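Side-chain contacts in VP1 (Merkel cell polyomavirus, PDB 4FMH), which forms the five-membered capsomers of the viral capsid and binds sialylated host glycans, a step required for infection: residues V75-L80 and V280-R285; I95-E100 and H133-G138; I125-V130 and A270-P275. One frame throughout, in Å; residues are numbered along the deposited sequence.

Contact 1 (V75-L80 and V280-R285); sequences VSLPML and VTLRKR
Two apolar meetings join 75-80 to the strand segment 280-285: Leu77 with Leu282, and Leu80 with Lys284. In the first, methyl meets methyl, Leu77 CD1 lying 4.2 Å from Leu282 CD2, while the two CA atoms stay 9.9 Å apart. That spacing is too wide for neighbouring strands, and no hydrogen bond crosses between the segments. Both leucines are buried, and both also rest on Leu251 of strand 250-263 and on Cys246.

The second meeting is between a branched side chain and the hydrocarbon part of a charged one. Leu80 CD2 sits against the lysine's methylenes, 3.6 Å from Lys284 CE and 4.0 Å from Lys284 CD. The lysine is extended beyond CG (chi2 174°, chi3 -175°), which presents a straight row of methylenes, and one leucine methyl touches CG, CD and CE together. The closest touch is by the methylenes, CE above all. Leu80 also packs on Trp92, whose NE1 is hydrogen-bonded to Pro78 O.

Polar pairing lies elsewhere on the strand: Arg283 and Arg285 both form salt bridges with Glu93, away from the apolar meetings.

Strand 71-76 ends at Ser76, and the chain that leaves it is laid by Leu77 and Leu80 over side chains of strand 269-287. The buried Leu77-Leu282 pair belongs to the apolar core of the VP1 jelly roll, with Leu80 and Lys284 at its partly exposed margin.

Contact 2 (I95-E100 and H133-G138); sequences ISVKTE and HMFAIG
The Phe135 ring has the Thr99 methyl over one face: CG2 stands 3.7 Å from the ring centroid and 12° off the normal, a nearly centred CH-pi contact. All the ring carbons beyond CG are within about 4.2 Å of that methyl. Val97 reaches the same ring obliquely, its CG1 3.9 Å from Phe135 CE2. Tyr213 of strand 210-217 adds a ring stack.

Thr99 is divided between two environments. Its OG1 lies anti to the backbone N (chi1 -176°) and is hydrogen-bonded to Tyr277 O and Arg276 NH1, leaving CG2 to meet the aromatic ring. Val97 CG1 serves two partners, for besides the ring it touches Ile137 CG1 at 4.2 Å. Ile137 in turn leans on Leu251 and Ile253.

No hydrogen bond links the segments. Their axes approach to 9.5 Å and run at 149°, roughly antiparallel, with alternate residues Val97 and Thr99 turned toward Phe135 and Ile137. Segment 95-100 of strand 89-101 also carries a classic beta bulge, where Ile95 and Ser96 both face Thr281. Side chains from two facing strands meeting without backbone bonds are what is expected in the core of a beta sandwich, here the VP1 jelly roll.

Contact 3 (I125-V130 and A270-P275); sequences IPVSGV and ALHGLP
Apolar contact carries one half of this buried meeting, where Leu271 CD2 lies 4.1 Å from Val130 CB and equally far from Val130 O. The leucine methyl therefore rests against the base of the valine, near its backbone, and not against its methyl tips. Leu271 also packs on Ile258 and Phe261 of strand 250-263, and Val130 shares Phe261.

The other half is a looser edge contact. Val127 CG1 comes to the rim of the His272 imidazole, near the ring plane, at 4.5 Å from CD2. His272 has CG anti to the backbone N (chi1 -178°), which carries the ring out toward Val127. Outside the two segments, His272 ND1 is hydrogen-bonded to Thr47 O and the ring stacks with Tyr48, which together hold its orientation.

Polar partners of the 125-130 backbone lie beyond the contact. Val127 O is hydrogen-bonded to Thr218 OG1 of a neighbouring subunit, and Leu149 of that subunit packs on Val127. Gly129 O accepts hydrogen bonds from Gln217 NE2 and Asn131 ND2. At the backbone conformation of Gly129 a side chain would be jammed against the carbonyl O of Ser128, which suits a residue without one.

Here a connection entering strand 131-138 is packed on one side against strand 269-287 and on another against the next VP1 copy, an interlocking characteristic of the jelly-roll subunits in the polyomavirus capsid pentamer.

How the contacts relate
Strand 269-287 runs through contacts 1 and 3, which lie on opposite sides of the chain's centre with their own centres 35 Å apart. Contact 2 lies between them in distance, 15 Å from contact 1 and 22 Å from contact 3 (centre to centre). It joins contact 1 directly through backbone pairing at the bulge, where Thr281 N is 2.9 Å from Ser96 O. With contact 3 it shares continuity of sequence, Val130 standing just ahead of strand 131-138. The glycan site belongs to the contact 3 end: the Leu271 side chain is about 11 Å from bound sialic acid, whose pocket includes Lys264, Ser266 and Lys268.

Contact 1 (V75-L80 and V280-R285)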
ATOM      1  N   VAL B  75     -11.683 -29.212 -17.065  1.00 19.95           N
ATOM      2  CA  VAL B  75     -11.233 -30.458 -16.448  1.00 20.71           C
ATOM      3  C   VAL B  75     -12.413 -31.416 -16.333  1.00 22.82           C
ATOM      4  O   VAL B  75     -13.460 -31.058 -15.774  1.00 22.09           O
ATOM      5  CB  VAL B  75     -10.600 -30.231 -15.050  1.00 21.67           C
ATOM      6  CG1 VAL B  75     -10.000 -31.533 -14.507  1.00 22.63           C
ATOM      7  CG2 VAL B  75      -9.542 -29.127 -15.104  1.00 21.99           C
ATOM      8  N   SER B  76     -12.246 -32.612 -16.899  1.00 23.28           N
ATOM      9  CA  SER B  76     -13.221 -33.693 -16.767  1.00 26.07           C
ATOM     10  C   SER B  76     -13.169 -34.294 -15.369  1.00 26.17           C
ATOM     11  O   SER B  76     -12.100 -34.664 -14.879  1.00 27.69           O
ATOM     12  CB  SER B  76     -12.976 -34.771 -17.825  1.00 26.22           C
ATOM     13  OG  SER B  76     -13.340 -34.288 -19.105  1.00 28.90           O
ATOM     14  N   LEU B  77     -14.335 -34.376 -14.735  1.00 26.69           N
ATOM     15  CA  LEU B  77     -14.459 -34.850 -13.365  1.00 27.08           C
ATOM     16  C   LEU B  77     -15.096 -36.244 -13.323  1.00 28.76           C
ATOM     17  O   LEU B  77     -15.799 -36.625 -14.265  1.00 29.48           O
ATOM     18  CB  LEU B  77     -15.306 -33.864 -12.557  1.00 26.27           C
ATOM     19  CG  LEU B  77     -14.789 -32.430 -12.401  1.00 25.50           C
ATOM     20  CD1 LEU B  77     -15.912 -31.527 -11.945  1.00 24.86           C
ATOM     21  CD2 LEU B  77     -13.630 -32.373 -11.430  1.00 25.81           C
ATOM     22  N   PRO B  78     -14.860 -37.004 -12.232  1.00 29.94           N
ATOM     23  CA  PRO B  78     -15.458 -38.339 -12.113  1.00 31.79           C
ATOM     24  C   PRO B  78     -16.977 -38.295 -12.262  1.00 33.69           C
ATOM     25  O   PRO B  78     -17.641 -37.482 -11.611  1.00 33.11           O
ATOM     26  CB  PRO B  78     -15.086 -38.772 -10.692  1.00 31.90           C
ATOM     27  CG  PRO B  78     -13.886 -37.976 -10.347  1.00 30.33           C
ATOM     28  CD  PRO B  78     -14.047 -36.661 -11.051  1.00 28.52           C
ATOM     29  N   MET B  79     -17.511 -39.151 -13.130  1.00 36.27           N
ATOM     30  CA  MET B  79     -18.953 -39.253 -13.344  1.00 39.04           C
ATOM     31  C   MET B  79     -19.639 -39.705 -12.050  1.00 39.89           C
ATOM     32  O   MET B  79     -19.156 -40.614 -11.364  1.00 40.26           O
ATOM     33  CB  MET B  79     -19.254 -40.229 -14.485  1.00 41.12           C
ATOM     34  CG  MET B  79     -20.687 -40.179 -14.997  1.00 45.98           C
ATOM     35  SD  MET B  79     -21.221 -41.737 -15.746  1.00 57.10           S
ATOM     36  CE  MET B  79     -21.513 -42.756 -14.290  1.00 55.23           C
ATOM     37  N   LEU B  80     -20.763 -39.070 -11.729  1.00 39.91           N
ATOM     38  CA  LEU B  80     -21.411 -39.261 -10.431  1.00 40.94           C
ATOM     39  C   LEU B  80     -22.704 -40.068 -10.465  1.00 43.32           C
ATOM     40  O   LEU B  80     -23.038 -40.754  -9.496  1.00 43.27           O
ATOM     41  CB  LEU B  80     -21.660 -37.908  -9.757  1.00 39.21           C
ATOM     42  CG  LEU B  80     -20.415 -37.161  -9.268  1.00 36.35           C
ATOM     43  CD1 LEU B  80     -20.798 -35.839  -8.616  1.00 33.54           C
ATOM     44  CD2 LEU B  80     -19.610 -38.025  -8.305  1.00 34.19           C
ATOM     45  N   VAL B 280      -7.772 -27.304  -6.801  1.00 15.46           N
ATOM     46  CA  VAL B 280      -9.169 -27.050  -6.458  1.00 15.26           C
ATOM     47  C   VAL B 280      -9.749 -28.211  -5.662  1.00 16.08           C
ATOM     48  O   VAL B 280      -9.634 -29.358  -6.071  1.00 15.55           O
ATOM     49  CB  VAL B 280     -10.030 -26.826  -7.729  1.00 15.57           C
ATOM     50  CG1 VAL B 280     -11.485 -26.567  -7.363  1.00 14.54           C
ATOM     51  CG2 VAL B 280      -9.473 -25.674  -8.557  1.00 14.20           C
ATOM     52  N   THR B 281     -10.365 -27.905  -4.522  1.00 15.81           N
ATOM     53  CA  THR B 281     -11.044 -28.908  -3.709  1.00 17.10           C
ATOM     54  C   THR B 281     -12.522 -28.899  -4.052  1.00 17.48           C
ATOM     55  O   THR B 281     -13.158 -27.843  -4.057  1.00 17.08           O
ATOM     56  CB  THR B 281     -10.861 -28.639  -2.193  1.00 18.57           C
ATOM     57  OG1 THR B 281      -9.469 -28.676  -1.871  1.00 18.15           O
ATOM     58  CG2 THR B 281     -11.590 -29.679  -1.344  1.00 18.82           C
ATOM     59  N   LEU B 282     -13.065 -30.080  -4.340  1.00 18.07           N
ATOM     60  CA  LEU B 282     -14.479 -30.207  -4.664  1.00 18.99           C
ATOM     61  C   LEU B 282     -15.164 -31.248  -3.785  1.00 19.79           C
ATOM     62  O   LEU B 282     -14.540 -32.209  -3.336  1.00 19.89           O
ATOM     63  CB  LEU B 282     -14.686 -30.538  -6.148  1.00 19.13           C
ATOM     64  CG  LEU B 282     -13.982 -29.650  -7.185  1.00 19.39           C
ATOM     65  CD1 LEU B 282     -12.668 -30.283  -7.601  1.00 20.11           C
ATOM     66  CD2 LEU B 282     -14.869 -29.440  -8.406  1.00 20.46           C
ATOM     67  N   ARG B 283     -16.450 -31.037  -3.530  1.00 19.72           N
ATOM     68  CA  ARG B 283     -17.250 -32.003  -2.784  1.00 21.07           C
ATOM     69  C   ARG B 283     -18.510 -32.348  -3.572  1.00 22.23           C
ATOM     70  O   ARG B 283     -18.932 -31.586  -4.443  1.00 21.26           O
ATOM     71  CB  ARG B 283     -17.619 -31.457  -1.401  1.00 21.25           C
ATOM     72  CG  ARG B 283     -18.564 -30.266  -1.441  1.00 21.27           C
ATOM     73  CD  ARG B 283     -18.937 -29.782  -0.063  1.00 21.40           C
ATOM     74  NE  ARG B 283     -19.678 -28.528  -0.153  1.00 22.58           N
ATOM     75  CZ  ARG B 283     -19.803 -27.654   0.838  1.00 22.81           C
ATOM     76  NH1 ARG B 283     -19.244 -27.892   2.014  1.00 21.85           N
ATOM     77  NH2 ARG B 283     -20.491 -26.539   0.648  1.00 21.12           N
ATOM     78  N   LYS B 284     -19.103 -33.499  -3.264  1.00 22.57           N
ATOM     79  CA  LYS B 284     -20.336 -33.926  -3.916  1.00 24.39           C
ATOM     80  C   LYS B 284     -21.543 -33.230  -3.287  1.00 24.11           C
ATOM     81  O   LYS B 284     -21.656 -33.146  -2.063  1.00 23.31           O
ATOM     82  CB  LYS B 284     -20.491 -35.445  -3.828  1.00 26.24           C
ATOM     83  CG  LYS B 284     -19.427 -36.241  -4.575  1.00 29.32           C
ATOM     84  CD  LYS B 284     -19.586 -37.737  -4.310  1.00 33.03           C
ATOM     85  CE  LYS B 284     -18.460 -38.541  -4.936  1.00 35.71           C
ATOM     86  NZ  LYS B 284     -18.635 -40.005  -4.729  1.00 38.06           N
ATOM     87  N   ARG B 285     -22.432 -32.724  -4.134  1.00 23.09           N
ATOM     88  CA  ARG B 285     -23.630 -32.017  -3.684  1.00 23.58           C
ATOM     89  C   ARG B 285     -24.880 -32.545  -4.390  1.00 23.43           C
ATOM     90  O   ARG B 285     -24.883 -32.698  -5.608  1.00 23.06           O
ATOM     91  CB  ARG B 285     -23.476 -30.511  -3.956  1.00 22.96           C
ATOM     92  CG  ARG B 285     -24.743 -29.686  -3.729  1.00 23.93           C
ATOM     93  CD  ARG B 285     -24.950 -29.362  -2.255  1.00 24.43           C
ATOM     94  NE  ARG B 285     -24.095 -28.258  -1.837  1.00 23.00           N
ATOM     95  CZ  ARG B 285     -24.411 -27.370  -0.901  1.00 25.42           C
ATOM     96  NH1 ARG B 285     -25.578 -27.444  -0.269  1.00 23.85           N
ATOM     97  NH2 ARG B 285     -23.562 -26.392  -0.609  1.00 21.97           N
TER

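Contact 2 (I95-E100 and H133-G138)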
ATOM      1  N   ILE B  95     -15.246 -25.894  -3.738  1.00 15.56           N
ATOM      2  CA  ILE B  95     -15.377 -25.205  -2.446  1.00 16.52           C
ATOM      3  C   ILE B  95     -14.189 -24.313  -2.069  1.00 16.04           C
ATOM      4  O   ILE B  95     -14.354 -23.331  -1.339  1.00 15.54           O
ATOM      5  CB  ILE B  95     -15.761 -26.169  -1.289  1.00 17.46           C
ATOM      6  CG1 ILE B  95     -14.611 -27.132  -0.948  1.00 17.46           C
ATOM      7  CG2 ILE B  95     -17.065 -26.915  -1.637  1.00 17.92           C
ATOM      8  CD1 ILE B  95     -14.906 -28.043   0.249  1.00 19.88           C
ATOM      9  N   SER B  96     -13.006 -24.645  -2.574  1.00 15.27           N
ATOM     10  CA  SER B  96     -11.818 -23.828  -2.332  1.00 15.19           C
ATOM     11  C   SER B  96     -10.764 -24.094  -3.385  1.00 14.97           C
ATOM     12  O   SER B  96     -10.806 -25.115  -4.076  1.00 14.83           O
ATOM     13  CB  SER B  96     -11.237 -24.088  -0.935  1.00 16.59           C
ATOM     14  OG  SER B  96     -10.895 -25.454  -0.765  1.00 18.90           O
ATOM     15  N   VAL B  97      -9.823 -23.161  -3.502  1.00 13.66           N
ATOM     16  CA  VAL B  97      -8.723 -23.285  -4.440  1.00 14.31           C
ATOM     17  C   VAL B  97      -7.453 -22.697  -3.840  1.00 14.40           C
ATOM     18  O   VAL B  97      -7.491 -21.658  -3.171  1.00 13.81           O
ATOM     19  CB  VAL B  97      -9.050 -22.618  -5.818  1.00 14.05           C
ATOM     20  CG1 VAL B  97      -9.421 -21.140  -5.653  1.00 15.14           C
ATOM     21  CG2 VAL B  97      -7.891 -22.783  -6.807  1.00 13.92           C
ATOM     22  N   LYS B  98      -6.342 -23.386  -4.065  1.00 14.05           N
ATOM     23  CA  LYS B  98      -5.017 -22.828  -3.840  1.00 14.65           C
ATOM     24  C   LYS B  98      -4.450 -22.542  -5.212  1.00 14.11           C
ATOM     25  O   LYS B  98      -4.371 -23.435  -6.061  1.00 13.59           O
ATOM     26  CB  LYS B  98      -4.102 -23.814  -3.108  1.00 15.73           C
ATOM     27  CG  LYS B  98      -4.394 -23.976  -1.635  1.00 22.13           C
ATOM     28  CD  LYS B  98      -3.272 -24.745  -0.966  1.00 27.64           C
ATOM     29  CE  LYS B  98      -3.325 -24.605   0.541  1.00 31.86           C
ATOM     30  NZ  LYS B  98      -2.211 -25.364   1.171  1.00 33.82           N
ATOM     31  N   THR B  99      -4.050 -21.298  -5.433  1.00 13.33           N
ATOM     32  CA  THR B  99      -3.547 -20.902  -6.739  1.00 12.81           C
ATOM     33  C   THR B  99      -2.299 -20.047  -6.574  1.00 13.17           C
ATOM     34  O   THR B  99      -2.189 -19.272  -5.625  1.00 13.17           O
ATOM     35  CB  THR B  99      -4.652 -20.207  -7.601  1.00 12.84           C
ATOM     36  OG1 THR B  99      -4.149 -19.904  -8.908  1.00 12.37           O
ATOM     37  CG2 THR B  99      -5.173 -18.927  -6.935  1.00 13.26           C
ATOM     38  N   GLU B 100      -1.353 -20.212  -7.496  1.00 13.21           N
ATOM     39  CA  GLU B 100      -0.065 -19.545  -7.410  1.00 13.90           C
ATOM     40  C   GLU B 100       0.445 -19.218  -8.800  1.00 12.73           C
ATOM     41  O   GLU B 100       0.346 -20.051  -9.713  1.00 12.32           O
ATOM     42  CB  GLU B 100       0.933 -20.466  -6.692  1.00 14.84           C
ATOM     43  CG  GLU B 100       2.325 -19.873  -6.467  1.00 19.34           C
ATOM     44  CD  GLU B 100       3.052 -20.553  -5.321  1.00 23.73           C
ATOM     45  OE1 GLU B 100       2.491 -20.596  -4.208  1.00 27.24           O
ATOM     46  OE2 GLU B 100       4.178 -21.050  -5.529  1.00 26.72           O
ATOM     47  N   HIS B 133      -3.716  -9.385 -13.653  1.00  9.42           N
ATOM     48  CA  HIS B 133      -3.802 -10.680 -12.993  1.00 10.27           C
ATOM     49  C   HIS B 133      -5.233 -11.018 -12.649  1.00 10.93           C
ATOM     50  O   HIS B 133      -5.932 -10.231 -12.014  1.00 11.46           O
ATOM     51  CB  HIS B 133      -2.934 -10.709 -11.739  1.00 10.25           C
ATOM     52  CG  HIS B 133      -1.495 -10.436 -12.020  1.00 11.80           C
ATOM     53  ND1 HIS B 133      -0.637 -11.402 -12.502  1.00  8.31           N
ATOM     54  CD2 HIS B 133      -0.777  -9.292 -11.948  1.00  8.53           C
ATOM     55  CE1 HIS B 133       0.556 -10.868 -12.692  1.00 11.70           C
ATOM     56  NE2 HIS B 133       0.498  -9.590 -12.362  1.00  8.79           N
ATOM     57  N   MET B 134      -5.657 -12.202 -13.072  1.00 11.84           N
ATOM     58  CA  MET B 134      -6.995 -12.684 -12.775  1.00 12.90           C
ATOM     59  C   MET B 134      -7.020 -14.204 -12.817  1.00 12.37           C
ATOM     60  O   MET B 134      -6.235 -14.832 -13.529  1.00 12.31           O
ATOM     61  CB  MET B 134      -8.031 -12.090 -13.754  1.00 14.63           C
ATOM     62  CG  MET B 134      -8.082 -12.717 -15.146  1.00 20.61           C
ATOM     63  SD  MET B 134      -9.168 -14.169 -15.318  1.00 27.09           S
ATOM     64  CE  MET B 134     -10.774 -13.442 -15.044  1.00 20.47           C
ATOM     65  N   PHE B 135      -7.915 -14.788 -12.034  1.00 11.61           N
ATOM     66  CA  PHE B 135      -8.229 -16.206 -12.163  1.00 11.08           C
ATOM     67  C   PHE B 135      -9.713 -16.379 -11.883  1.00 11.49           C
ATOM     68  O   PHE B 135     -10.329 -15.544 -11.200  1.00 10.23           O
ATOM     69  CB  PHE B 135      -7.343 -17.085 -11.258  1.00 10.31           C
ATOM     70  CG  PHE B 135      -7.693 -17.022  -9.788  1.00 13.33           C
ATOM     71  CD1 PHE B 135      -7.158 -16.030  -8.971  1.00 12.94           C
ATOM     72  CD2 PHE B 135      -8.543 -17.974  -9.219  1.00 13.29           C
ATOM     73  CE1 PHE B 135      -7.470 -15.976  -7.610  1.00 15.75           C
ATOM     74  CE2 PHE B 135      -8.854 -17.932  -7.862  1.00 14.36           C
ATOM     75  CZ  PHE B 135      -8.322 -16.935  -7.058  1.00 11.77           C
ATOM     76  N   ALA B 136     -10.279 -17.448 -12.441  1.00 11.48           N
ATOM     77  CA  ALA B 136     -11.687 -17.762 -12.280  1.00 10.75           C
ATOM     78  C   ALA B 136     -11.859 -19.267 -12.170  1.00 11.45           C
ATOM     79  O   ALA B 136     -11.165 -20.039 -12.850  1.00 11.71           O
ATOM     80  CB  ALA B 136     -12.483 -17.237 -13.459  1.00 11.57           C
ATOM     81  N   ILE B 137     -12.775 -19.666 -11.299  1.00 10.50           N
ATOM     82  CA  ILE B 137     -13.172 -21.058 -11.145  1.00 12.56           C
ATOM     83  C   ILE B 137     -14.686 -21.097 -11.336  1.00 12.65           C
ATOM     84  O   ILE B 137     -15.415 -20.367 -10.654  1.00 12.83           O
ATOM     85  CB  ILE B 137     -12.817 -21.616  -9.739  1.00 12.83           C
ATOM     86  CG1 ILE B 137     -11.354 -21.306  -9.349  1.00 13.65           C
ATOM     87  CG2 ILE B 137     -13.160 -23.120  -9.650  1.00 13.62           C
ATOM     88  CD1 ILE B 137     -10.287 -21.988 -10.202  1.00 13.52           C
ATOM     89  N   GLY B 138     -15.151 -21.938 -12.262  1.00 13.31           N
ATOM     90  CA  GLY B 138     -16.584 -22.053 -12.543  1.00 14.18           C
ATOM     91  C   GLY B 138     -17.033 -23.455 -12.918  1.00 15.39           C
ATOM     92  O   GLY B 138     -16.210 -24.314 -13.248  1.00 15.05           O
TER

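Contact 3 (I125-V130 and A270-P275)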
ATOM      1  N   ILE B 125      16.855  -2.932 -17.397  1.00 12.79           N
ATOM      2  CA  ILE B 125      15.586  -2.563 -16.775  1.00 12.70           C
ATOM      3  C   ILE B 125      14.817  -3.864 -16.537  1.00 12.84           C
ATOM      4  O   ILE B 125      14.532  -4.591 -17.493  1.00 12.58           O
ATOM      5  CB  ILE B 125      14.740  -1.609 -17.665  1.00 13.28           C
ATOM      6  CG1 ILE B 125      15.506  -0.307 -17.936  1.00 15.13           C
ATOM      7  CG2 ILE B 125      13.372  -1.323 -17.007  1.00 12.22           C
ATOM      8  CD1 ILE B 125      14.964   0.517 -19.094  1.00 16.94           C
ATOM      9  N   PRO B 126      14.503  -4.172 -15.263  1.00 12.70           N
ATOM     10  CA  PRO B 126      13.788  -5.410 -14.974  1.00 13.70           C
ATOM     11  C   PRO B 126      12.379  -5.401 -15.552  1.00 12.42           C
ATOM     12  O   PRO B 126      11.809  -4.331 -15.792  1.00 13.89           O
ATOM     13  CB  PRO B 126      13.737  -5.455 -13.440  1.00 12.98           C
ATOM     14  CG  PRO B 126      13.990  -4.078 -12.988  1.00 14.85           C
ATOM     15  CD  PRO B 126      14.761  -3.371 -14.048  1.00 12.97           C
ATOM     16  N   VAL B 127      11.841  -6.595 -15.787  1.00 11.78           N
ATOM     17  CA  VAL B 127      10.448  -6.765 -16.193  1.00 10.86           C
ATOM     18  C   VAL B 127       9.542  -5.978 -15.231  1.00 10.09           C
ATOM     19  O   VAL B 127       9.509  -6.244 -14.024  1.00 10.87           O
ATOM     20  CB  VAL B 127      10.069  -8.264 -16.284  1.00 10.50           C
ATOM     21  CG1 VAL B 127       8.595  -8.428 -16.625  1.00 11.42           C
ATOM     22  CG2 VAL B 127      10.938  -8.965 -17.352  1.00 11.91           C
ATOM     23  N   SER B 128       8.800  -5.026 -15.783  0.70  9.98           N
ATOM     24  CA  SER B 128       8.024  -4.078 -14.984  0.70  9.83           C
ATOM     25  C   SER B 128       7.023  -3.345 -15.866  0.70  9.99           C
ATOM     26  O   SER B 128       7.056  -3.461 -17.093  0.70 10.75           O
ATOM     27  CB  SER B 128       8.954  -3.072 -14.294  0.70  9.74           C
ATOM     28  OG  SER B 128       9.819  -2.454 -15.227  0.70  9.48           O
ATOM     29  N   GLY B 129       6.127  -2.593 -15.236  1.00 10.06           N
ATOM     30  CA  GLY B 129       5.112  -1.852 -15.973  1.00 11.24           C
ATOM     31  C   GLY B 129       3.743  -2.499 -15.883  1.00 12.22           C
ATOM     32  O   GLY B 129       3.297  -2.876 -14.796  1.00 12.59           O
ATOM     33  N   VAL B 130       3.072  -2.613 -17.028  1.00 10.85           N
ATOM     34  CA  VAL B 130       1.689  -3.096 -17.060  1.00 10.70           C
ATOM     35  C   VAL B 130       1.561  -4.503 -16.472  1.00 11.11           C
ATOM     36  O   VAL B 130       2.210  -5.443 -16.942  1.00 10.04           O
ATOM     37  CB  VAL B 130       1.099  -3.065 -18.489  1.00 10.32           C
ATOM     38  CG1 VAL B 130      -0.296  -3.694 -18.512  1.00 13.84           C
ATOM     39  CG2 VAL B 130       1.056  -1.617 -19.022  1.00  9.57           C
ATOM     40  N   ALA B 270       8.085  -5.560 -25.291  1.00 12.11           N
ATOM     41  CA  ALA B 270       7.151  -6.674 -25.419  1.00 13.71           C
ATOM     42  C   ALA B 270       6.590  -7.046 -24.043  1.00 13.85           C
ATOM     43  O   ALA B 270       7.316  -7.026 -23.049  1.00 14.26           O
ATOM     44  CB  ALA B 270       7.852  -7.877 -26.046  1.00 13.72           C
ATOM     45  N   LEU B 271       5.304  -7.379 -23.982  1.00 13.44           N
ATOM     46  CA  LEU B 271       4.720  -7.856 -22.724  1.00 13.10           C
ATOM     47  C   LEU B 271       5.087  -9.320 -22.457  1.00 13.87           C
ATOM     48  O   LEU B 271       5.427 -10.068 -23.381  1.00 14.66           O
ATOM     49  CB  LEU B 271       3.203  -7.642 -22.695  1.00 13.18           C
ATOM     50  CG  LEU B 271       2.709  -6.214 -22.453  1.00 10.95           C
ATOM     51  CD1 LEU B 271       1.236  -6.119 -22.790  1.00 10.78           C
ATOM     52  CD2 LEU B 271       2.977  -5.758 -20.997  1.00 12.06           C
ATOM     53  N   HIS B 272       5.025  -9.712 -21.186  1.00 11.69           N
ATOM     54  CA  HIS B 272       5.454 -11.032 -20.735  1.00 11.26           C
ATOM     55  C   HIS B 272       4.428 -11.537 -19.730  1.00 10.98           C
ATOM     56  O   HIS B 272       3.861 -10.754 -18.962  1.00  9.75           O
ATOM     57  CB  HIS B 272       6.840 -10.913 -20.083  1.00  9.82           C
ATOM     58  CG  HIS B 272       7.431 -12.208 -19.605  1.00 11.32           C
ATOM     59  ND1 HIS B 272       7.392 -13.375 -20.338  1.00 11.06           N
ATOM     60  CD2 HIS B 272       8.135 -12.498 -18.483  1.00 10.38           C
ATOM     61  CE1 HIS B 272       8.012 -14.334 -19.673  1.00 10.34           C
ATOM     62  NE2 HIS B 272       8.473 -13.827 -18.545  1.00 11.38           N
ATOM     63  N   GLY B 273       4.177 -12.842 -19.753  1.00 11.04           N
ATOM     64  CA  GLY B 273       3.274 -13.459 -18.787  1.00 10.98           C
ATOM     65  C   GLY B 273       3.928 -14.639 -18.096  1.00 11.42           C
ATOM     66  O   GLY B 273       4.950 -15.146 -18.560  1.00 11.41           O
ATOM     67  N   LEU B 274       3.339 -15.070 -16.980  1.00  9.38           N
ATOM     68  CA  LEU B 274       3.806 -16.258 -16.260  1.00  9.92           C
ATOM     69  C   LEU B 274       2.686 -17.299 -16.144  1.00 10.46           C
ATOM     70  O   LEU B 274       1.507 -16.940 -16.243  1.00 11.08           O
ATOM     71  CB  LEU B 274       4.331 -15.864 -14.869  1.00  9.17           C
ATOM     72  CG  LEU B 274       5.643 -15.075 -14.823  1.00 10.15           C
ATOM     73  CD1 LEU B 274       5.921 -14.645 -13.380  1.00  9.20           C
ATOM     74  CD2 LEU B 274       6.805 -15.922 -15.352  1.00 11.84           C
ATOM     75  N   PRO B 275       3.048 -18.585 -15.940  1.00 11.02           N
ATOM     76  CA  PRO B 275       2.051 -19.641 -15.756  1.00 10.53           C
ATOM     77  C   PRO B 275       1.393 -19.538 -14.387  1.00 11.72           C
ATOM     78  O   PRO B 275       1.915 -18.865 -13.484  1.00 10.87           O
ATOM     79  CB  PRO B 275       2.882 -20.936 -15.797  1.00 11.61           C
ATOM     80  CG  PRO B 275       4.264 -20.536 -16.186  1.00 13.81           C
ATOM     81  CD  PRO B 275       4.413 -19.111 -15.770  1.00  9.68           C
TER